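Local coordinates for protein TRAP dicarboxylate transporter-DctP subunit (Rhodobacter sphaeroides, PDB 4PE3) that probably binds a small carboxylate-type solute in the periplasm and delivers it to a TRAP-type membrane transporter, at residues A[31-39]-A[88-98]; A[144-155]-A[238-249]. All blocks are in the same frame, centred on the assembly; numbering follows the deposited sequence.

From the N terminus, strand 32-37 runs into helix 44-59, strand 65-69 and helix 80-86 before strand 91-95 returns beside it; interaction 1 (31-39 with 88-98) closes that loop. The chain then passes through helices 104-110, 119-128 and 131-139 to 144-155. Interaction 2 closes a second loop when 238-249 comes back after the excursion that includes the four-stranded sheet. The two loops neither nest nor cross; they follow one another. They meet in the five-stranded sheet, where strands 91-95 and 243-248 are neighbours. Backbone bonding there carries the sheet from interaction 1 into interaction 2, and T96 OG1 adds a probable hydrogen bond to E244 OE1, 2.8 Å away.

Interaction 1 (A[31-39]-A[88-98]). With ZN (zinc ion), chain G.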
# COMPACT_ATOMS: atom_id res chain seq x y z
N HIS A 31 -2.16 -12.11 28.29
CA HIS A 31 -1.11 -11.42 27.57
C HIS A 31 -1.57 -10.03 27.18
O HIS A 31 -2.71 -9.85 26.76
CB HIS A 31 -0.73 -12.17 26.30
CG HIS A 31 -0.37 -13.60 26.54
ND1 HIS A 31 0.91 -14.02 26.79
CD2 HIS A 31 -1.14 -14.72 26.56
CE1 HIS A 31 0.92 -15.33 26.96
NE2 HIS A 31 -0.31 -15.78 26.82
N HIS A 32 -0.66 -9.07 27.30
CA HIS A 32 -0.95 -7.68 26.97
C HIS A 32 0.17 -7.17 26.07
O HIS A 32 1.32 -7.08 26.49
CB HIS A 32 -1.05 -6.87 28.26
CG HIS A 32 -2.01 -7.45 29.26
ND1 HIS A 32 -3.36 -7.19 29.23
CD2 HIS A 32 -1.80 -8.28 30.30
CE1 HIS A 32 -3.95 -7.84 30.22
NE2 HIS A 32 -3.03 -8.50 30.89
N PHE A 33 -0.16 -6.88 24.81
CA PHE A 33 0.85 -6.49 23.83
C PHE A 33 0.63 -5.07 23.32
O PHE A 33 -0.43 -4.76 22.79
CB PHE A 33 0.80 -7.40 22.60
CG PHE A 33 1.05 -8.86 22.89
CD1 PHE A 33 2.08 -9.29 23.72
CD2 PHE A 33 0.24 -9.81 22.30
CE1 PHE A 33 2.28 -10.64 23.94
CE2 PHE A 33 0.44 -11.17 22.53
CZ PHE A 33 1.45 -11.56 23.35
N ARG A 34 1.66 -4.26 23.40
CA ARG A 34 1.61 -2.86 22.95
C ARG A 34 2.11 -2.75 21.51
O ARG A 34 3.25 -3.16 21.21
CB ARG A 34 2.46 -2.00 23.88
CG ARG A 34 2.39 -2.45 25.34
CD ARG A 34 3.56 -1.93 26.12
NE ARG A 34 3.39 -0.52 26.46
CZ ARG A 34 4.34 0.41 26.36
NH1 ARG A 34 5.56 0.11 25.93
NH2 ARG A 34 4.06 1.66 26.71
N PHE A 35 1.26 -2.24 20.63
CA PHE A 35 1.58 -2.05 19.23
C PHE A 35 1.62 -0.58 18.88
O PHE A 35 0.72 0.15 19.27
CB PHE A 35 0.50 -2.68 18.37
CG PHE A 35 0.69 -4.13 18.11
CD1 PHE A 35 0.70 -5.05 19.15
CD2 PHE A 35 0.83 -4.59 16.81
CE1 PHE A 35 0.86 -6.39 18.89
CE2 PHE A 35 0.99 -5.94 16.56
CZ PHE A 35 1.01 -6.83 17.60
N GLN A 36 2.65 -0.13 18.18
CA GLN A 36 2.70 1.23 17.71
C GLN A 36 2.32 1.33 16.24
O GLN A 36 2.79 0.55 15.40
CB GLN A 36 4.08 1.81 17.92
CG GLN A 36 4.05 3.31 17.71
CD GLN A 36 5.35 3.98 18.03
OE1 GLN A 36 5.69 4.16 19.20
NE2 GLN A 36 6.10 4.34 16.99
N SER A 37 1.44 2.27 15.92
CA SER A 37 0.97 2.54 14.57
C SER A 37 1.92 3.49 13.88
O SER A 37 2.65 4.22 14.53
CB SER A 37 -0.41 3.18 14.68
OG SER A 37 -0.94 3.43 13.38
N SER A 38 1.88 3.52 12.55
CA SER A 38 2.51 4.60 11.79
C SER A 38 1.59 5.83 11.63
O SER A 38 2.00 6.85 11.10
CB SER A 38 2.94 4.09 10.41
OG SER A 38 1.83 3.54 9.75
N ASP A 39 0.35 5.73 12.09
CA ASP A 39 -0.60 6.83 11.96
C ASP A 39 -0.83 7.51 13.31
O ASP A 39 -0.67 6.90 14.38
CB ASP A 39 -1.91 6.30 11.40
CG ASP A 39 -1.76 5.74 10.01
OD1 ASP A 39 -1.19 6.45 9.16
OD2 ASP A 39 -2.18 4.60 9.75
N LEU A 88 10.61 -3.12 24.14
CA LEU A 88 10.13 -1.79 24.49
C LEU A 88 8.68 -1.57 24.01
O LEU A 88 7.87 -0.92 24.67
CB LEU A 88 11.07 -0.75 23.89
CG LEU A 88 10.67 0.72 24.07
CD1 LEU A 88 10.49 1.05 25.55
CD2 LEU A 88 11.72 1.62 23.44
N ILE A 89 8.37 -2.10 22.83
CA ILE A 89 6.99 -2.29 22.40
C ILE A 89 6.92 -3.75 21.93
O ILE A 89 7.96 -4.43 21.88
CB ILE A 89 6.58 -1.34 21.26
CG1 ILE A 89 7.48 -1.53 20.04
CG2 ILE A 89 6.62 0.12 21.72
CD1 ILE A 89 7.05 -0.66 18.86
N ASP A 90 5.72 -4.25 21.65
CA ASP A 90 5.54 -5.65 21.27
C ASP A 90 5.21 -5.87 19.79
O ASP A 90 5.38 -6.98 19.29
CB ASP A 90 4.45 -6.28 22.13
CG ASP A 90 4.79 -6.23 23.59
OD1 ASP A 90 5.86 -6.73 23.99
OD2 ASP A 90 3.99 -5.66 24.36
N GLY A 91 4.74 -4.85 19.10
CA GLY A 91 4.47 -4.98 17.68
C GLY A 91 4.29 -3.63 17.04
O GLY A 91 4.41 -2.59 17.70
N HIS A 92 4.02 -3.66 15.74
CA HIS A 92 3.68 -2.44 15.00
C HIS A 92 2.67 -2.69 13.91
O HIS A 92 2.47 -3.84 13.47
CB HIS A 92 4.92 -1.71 14.46
CG HIS A 92 5.74 -2.48 13.46
ND1 HIS A 92 7.05 -2.13 13.20
CD2 HIS A 92 5.44 -3.49 12.61
CE1 HIS A 92 7.53 -2.93 12.25
NE2 HIS A 92 6.58 -3.77 11.90
N ILE A 93 2.01 -1.62 13.50
CA ILE A 93 1.17 -1.60 12.32
C ILE A 93 1.74 -0.45 11.53
O ILE A 93 1.52 0.71 11.88
CB ILE A 93 -0.32 -1.38 12.64
CG1 ILE A 93 -0.84 -2.43 13.63
CG2 ILE A 93 -1.12 -1.40 11.35
CD1 ILE A 93 -2.29 -2.28 14.02
N THR A 94 2.51 -0.73 10.48
CA THR A 94 3.32 0.31 9.88
C THR A 94 3.60 0.11 8.39
O THR A 94 3.36 -0.96 7.84
CB THR A 94 4.65 0.48 10.65
OG1 THR A 94 5.25 1.73 10.29
CG2 THR A 94 5.61 -0.67 10.34
N ASP A 95 4.10 1.16 7.77
CA ASP A 95 4.38 1.21 6.35
C ASP A 95 5.70 0.54 6.13
O ASP A 95 6.75 1.05 6.52
CB ASP A 95 4.47 2.69 5.95
CG ASP A 95 4.56 2.92 4.46
OD1 ASP A 95 5.23 2.15 3.75
OD2 ASP A 95 3.96 3.92 4.01
N THR A 96 5.67 -0.62 5.48
CA THR A 96 6.88 -1.42 5.26
C THR A 96 7.92 -0.67 4.41
O THR A 96 9.12 -0.92 4.52
CB THR A 96 6.50 -2.78 4.63
OG1 THR A 96 5.61 -3.46 5.53
CG2 THR A 96 7.72 -3.66 4.34
N SER A 97 7.47 0.29 3.62
CA SER A 97 8.39 1.08 2.82
C SER A 97 9.36 1.91 3.67
O SER A 97 10.42 2.30 3.19
CB SER A 97 7.64 1.99 1.85
OG SER A 97 7.11 3.09 2.53
N TYR A 98 9.00 2.14 4.93
CA TYR A 98 9.88 2.87 5.84
C TYR A 98 11.24 2.21 6.01
O TYR A 98 12.21 2.85 6.43
CB TYR A 98 9.23 2.99 7.21
CG TYR A 98 8.04 3.92 7.31
CD1 TYR A 98 7.82 4.93 6.38
CD2 TYR A 98 7.14 3.79 8.35
CE1 TYR A 98 6.72 5.79 6.50
CE2 TYR A 98 6.06 4.63 8.48
CZ TYR A 98 5.85 5.62 7.55
OH TYR A 98 4.77 6.46 7.70
ZN ZN G . -0.62 -17.71 27.40
O HOH W 1 4.52 7.85 10.08
O HOH W 2 -0.04 -18.08 29.39
O HOH W 3 0.12 -18.85 25.75
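Strands 32-37 and 91-95 run side by side in the five-stranded sheet of the solute-binding fold, paired in parallel from F35 with G91 to S37 with I93. Q36 N donates to G91 O, Q36 O accepts from I93 N, and S38 N reaches I93 O at 2.9 Å. Before the first pair, the R34 carbonyl is gripped twice, by D90 N at 2.7 Å in the carbonyl plane and by G91 N at 3.1 Å, tilted from it. The D90 carboxylate returns the grip: OD2 takes the R34 amide hydrogen on its anti lone pair at 2.9 Å, in a bond of 166°. D90 CG lies beside the backbone N (chi1 -60°), which turns the carboxylate back to that amide. The neighbours of strand 32-37 in the sheet are 65-69 and 91-95, both parallel to it, and strand 243-248 follows antiparallel beyond 91-95. On the side of F35, the ring lies flat over G91, whose CA sits 3.7 Å from the ring centroid in a CH-pi contact only 7° off the normal; a CB at G91 would clash with ring atom CE2. F35 CD2 also lies 4.2 Å from I93 CG1, and M247 of strand 243-248 touches this ring. With an alanine here, G91 is likely to lose its aromatic cover and a gap to open beside I93. Past the last pair, S38 CB meets the Y98 ring at its edge, 3.7 Å from CE2, and a water links S38 O with Y98 OH. Q36 turns its side-chain amide to the backbone of I74 and V75, while H92 bonds to T80 and E244.

Interaction 2 (A[144-155]-A[238-249]); sequences LQFIGVSTPGLE and HSLPLVEVSMNK. With ZN (zinc ion), chain F.
Backbone bonds join strand 144-150 to strand 243-248 in antiparallel fashion. Q145 and M247 exchange a pair of them, Q145 N to M247 O at 2.7 Å and almost straight (170°). V245 O then takes both I147 N and G148 N, the mark of a classic beta bulge, and V245 N answers to G148 O. S150 and V243 form the next reciprocal pair. Beyond the strands E155 N still reaches S239 O at 2.9 Å.

Side-chain polar bonds flank the strand pairing. K249 NZ donates to Q145 OE1 at 2.8 Å from above the amide plane; the lysine is extended until a bend at chi4 (55°) brings its amine to that oxygen. T151 OG1 donates to P241 O at 2.8 Å and accepts from G153 N, an ST turn, so this hydroxyl fixes the bend as well as the cross-strand link.

Apolar packing is tightest where V149 CG2 presses on L242 CG at 3.3 Å, the two side chains crossing near a right angle. I147 CD1 rests on CG of selenomethionine M247, and the F146 ring turns its edge to E244 CB at 3.8 Å. L240 CD1 lies against L154 CB, and L240 CD2 near T151 OG1.

At the metal end, both carboxylate oxygens of E155 hold a zinc ion, OE1 at 2.1 Å, alongside two waters, one of which also bonds S239 OG; the S239 side chain has its strongest polar partner in N111. D213 and Y214 complete the site. The two segments leave the five-stranded sheet side by side and run toward the second sheet, consistent with the hinge connections between the two alpha/beta domains of TRAP solute-binding proteins.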
# COMPACT_ATOMS: atom_id res chain seq x y z
N LEU A 144 11.19 -10.15 14.38
CA LEU A 144 9.76 -9.92 14.18
C LEU A 144 9.08 -11.09 13.47
O LEU A 144 9.71 -11.78 12.65
CB LEU A 144 9.51 -8.66 13.35
CG LEU A 144 9.54 -7.32 14.04
CD1 LEU A 144 10.81 -7.03 14.76
CD2 LEU A 144 9.28 -6.23 13.01
N GLN A 145 7.83 -11.34 13.81
CA GLN A 145 6.97 -12.24 13.07
C GLN A 145 5.95 -11.39 12.33
O GLN A 145 5.32 -10.52 12.92
CB GLN A 145 6.23 -13.16 14.02
CG GLN A 145 5.37 -14.15 13.28
CD GLN A 145 6.19 -15.18 12.52
OE1 GLN A 145 7.41 -15.30 12.72
NE2 GLN A 145 5.53 -15.92 11.64
N PHE A 146 5.81 -11.61 11.02
CA PHE A 146 4.78 -10.95 10.19
C PHE A 146 3.46 -11.68 10.41
O PHE A 146 3.38 -12.88 10.20
CB PHE A 146 5.19 -10.99 8.71
CG PHE A 146 4.14 -10.47 7.77
CD1 PHE A 146 3.91 -9.12 7.67
CD2 PHE A 146 3.40 -11.33 6.98
CE1 PHE A 146 2.95 -8.63 6.80
CE2 PHE A 146 2.45 -10.83 6.09
CZ PHE A 146 2.23 -9.49 6.02
N ILE A 147 2.46 -10.98 10.93
CA ILE A 147 1.15 -11.57 11.18
C ILE A 147 0.26 -11.49 9.94
O ILE A 147 -0.28 -12.50 9.49
CB ILE A 147 0.44 -10.90 12.37
CG1 ILE A 147 1.28 -11.09 13.63
CG2 ILE A 147 -0.96 -11.48 12.57
CD1 ILE A 147 0.91 -10.15 14.75
N GLY A 148 0.11 -10.29 9.38
CA GLY A 148 -0.68 -10.14 8.17
C GLY A 148 -0.62 -8.74 7.62
O GLY A 148 -0.03 -7.83 8.20
N VAL A 149 -1.26 -8.58 6.46
CA VAL A 149 -1.14 -7.37 5.67
C VAL A 149 -2.42 -6.55 5.73
O VAL A 149 -3.53 -7.07 5.93
CB VAL A 149 -0.76 -7.74 4.19
CG1 VAL A 149 -1.96 -8.30 3.44
CG2 VAL A 149 -0.20 -6.55 3.50
N SER A 150 -2.26 -5.24 5.55
CA SER A 150 -3.38 -4.35 5.34
C SER A 150 -2.92 -3.28 4.37
O SER A 150 -1.82 -3.33 3.87
CB SER A 150 -3.79 -3.75 6.68
OG SER A 150 -2.67 -3.16 7.34
N THR A 151 -3.79 -2.31 4.09
CA THR A 151 -3.41 -1.20 3.24
C THR A 151 -4.24 0.06 3.53
O THR A 151 -5.41 -0.03 3.86
CB THR A 151 -3.55 -1.60 1.75
OG1 THR A 151 -3.18 -0.51 0.90
CG2 THR A 151 -4.98 -1.98 1.46
N PRO A 152 -3.64 1.24 3.35
CA PRO A 152 -4.45 2.46 3.36
C PRO A 152 -5.15 2.71 2.01
O PRO A 152 -5.83 3.73 1.86
CB PRO A 152 -3.41 3.56 3.60
CG PRO A 152 -2.16 3.00 2.99
CD PRO A 152 -2.20 1.53 3.28
N GLY A 153 -4.97 1.81 1.05
CA GLY A 153 -5.78 1.84 -0.16
C GLY A 153 -5.02 1.92 -1.47
O GLY A 153 -3.91 2.46 -1.53
N LEU A 154 -5.62 1.37 -2.51
CA LEU A 154 -5.15 1.59 -3.87
C LEU A 154 -5.46 3.04 -4.23
O LEU A 154 -6.63 3.47 -4.11
CB LEU A 154 -5.85 0.64 -4.82
CG LEU A 154 -5.60 0.85 -6.31
CD1 LEU A 154 -4.12 0.73 -6.66
CD2 LEU A 154 -6.47 -0.11 -7.11
N GLU A 155 -4.45 3.80 -4.61
CA GLU A 155 -4.64 5.20 -4.99
C GLU A 155 -5.36 5.30 -6.32
O GLU A 155 -5.25 4.39 -7.15
CB GLU A 155 -3.29 5.92 -5.07
CG GLU A 155 -2.53 5.99 -3.72
CD GLU A 155 -1.44 7.03 -3.72
OE1 GLU A 155 -1.18 7.62 -4.76
OE2 GLU A 155 -0.81 7.25 -2.67
N HIS A 238 -1.23 2.19 -10.07
CA HIS A 238 0.18 2.30 -9.77
C HIS A 238 0.64 2.28 -8.32
O HIS A 238 1.79 1.92 -8.09
CB HIS A 238 0.79 3.50 -10.48
CG HIS A 238 0.73 4.76 -9.69
ND1 HIS A 238 -0.41 5.53 -9.59
CD2 HIS A 238 1.67 5.36 -8.92
CE1 HIS A 238 -0.17 6.55 -8.79
NE2 HIS A 238 1.09 6.48 -8.38
N SER A 239 -0.19 2.64 -7.34
CA SER A 239 0.29 2.76 -5.97
C SER A 239 -0.67 2.13 -4.97
O SER A 239 -1.82 2.56 -4.85
CB SER A 239 0.51 4.22 -5.60
OG SER A 239 1.00 4.25 -4.26
N LEU A 240 -0.22 1.10 -4.26
CA LEU A 240 -1.04 0.39 -3.30
C LEU A 240 -0.11 -0.01 -2.15
O LEU A 240 0.47 -1.10 -2.16
CB LEU A 240 -1.68 -0.84 -3.97
CG LEU A 240 -2.91 -1.44 -3.28
CD1 LEU A 240 -3.64 -2.41 -4.23
CD2 LEU A 240 -2.51 -2.14 -2.01
N PRO A 241 0.06 0.88 -1.16
CA PRO A 241 1.06 0.62 -0.12
C PRO A 241 0.71 -0.54 0.82
O PRO A 241 -0.44 -0.74 1.20
CB PRO A 241 1.11 1.93 0.67
CG PRO A 241 0.52 2.96 -0.24
CD PRO A 241 -0.46 2.25 -1.11
N LEU A 242 1.73 -1.31 1.19
CA LEU A 242 1.59 -2.43 2.12
C LEU A 242 1.83 -1.95 3.54
O LEU A 242 2.87 -1.36 3.83
CB LEU A 242 2.61 -3.52 1.77
CG LEU A 242 2.48 -4.90 2.40
CD1 LEU A 242 3.25 -5.96 1.62
CD2 LEU A 242 3.01 -4.85 3.81
N VAL A 243 0.84 -2.17 4.39
CA VAL A 243 0.98 -1.93 5.83
C VAL A 243 1.06 -3.29 6.52
O VAL A 243 0.21 -4.17 6.31
CB VAL A 243 -0.18 -1.08 6.36
CG1 VAL A 243 -0.30 -1.18 7.85
CG2 VAL A 243 0.03 0.34 5.94
N GLU A 244 2.15 -3.51 7.24
CA GLU A 244 2.34 -4.78 7.92
C GLU A 244 1.85 -4.71 9.36
O GLU A 244 1.95 -3.65 10.01
CB GLU A 244 3.83 -5.17 7.95
CG GLU A 244 4.73 -4.21 8.73
CD GLU A 244 6.18 -4.66 8.72
OE1 GLU A 244 6.94 -4.21 7.84
OE2 GLU A 244 6.58 -5.47 9.61
N VAL A 245 1.28 -5.83 9.83
CA VAL A 245 0.99 -6.05 11.24
C VAL A 245 1.95 -7.15 11.66
O VAL A 245 1.87 -8.28 11.16
CB VAL A 245 -0.47 -6.50 11.47
CG1 VAL A 245 -0.75 -6.75 12.92
CG2 VAL A 245 -1.44 -5.46 10.93
N SER A 246 2.88 -6.80 12.54
CA SER A 246 3.97 -7.69 12.93
C SER A 246 4.26 -7.52 14.42
O SER A 246 3.97 -6.46 14.99
CB SER A 246 5.22 -7.35 12.15
OG SER A 246 4.98 -7.40 10.76
N MSE A 247 4.86 -8.53 15.04
CA MSE A 247 5.12 -8.46 16.48
C MSE A 247 6.39 -9.19 16.83
O MSE A 247 7.01 -9.89 15.99
CB MSE A 247 3.94 -9.00 17.27
CG MSE A 247 3.80 -10.51 17.33
SE MSE A 247 2.44 -11.05 18.63
CE MSE A 247 3.46 -10.58 20.21
N ASN A 248 6.79 -9.06 18.08
CA ASN A 248 7.96 -9.71 18.59
C ASN A 248 7.87 -11.20 18.36
O ASN A 248 6.92 -11.84 18.75
CB ASN A 248 8.07 -9.43 20.09
CG ASN A 248 9.29 -10.11 20.71
OD1 ASN A 248 9.30 -11.31 20.95
ND2 ASN A 248 10.32 -9.32 20.91
N LYS A 249 8.87 -11.78 17.70
CA LYS A 249 8.77 -13.17 17.30
C LYS A 249 8.88 -14.16 18.47
O LYS A 249 8.17 -15.15 18.51
CB LYS A 249 9.82 -13.50 16.27
CG LYS A 249 9.69 -14.94 15.75
CD LYS A 249 10.53 -15.17 14.56
CE LYS A 249 10.51 -16.61 14.21
NZ LYS A 249 9.14 -17.14 14.02
ZN ZN F . 0.33 8.67 -3.80
O HOH W 4 -2.67 3.90 -8.07
O HOH W 5 1.66 7.06 -4.03
O HOH W 6 1.09 9.65 -2.24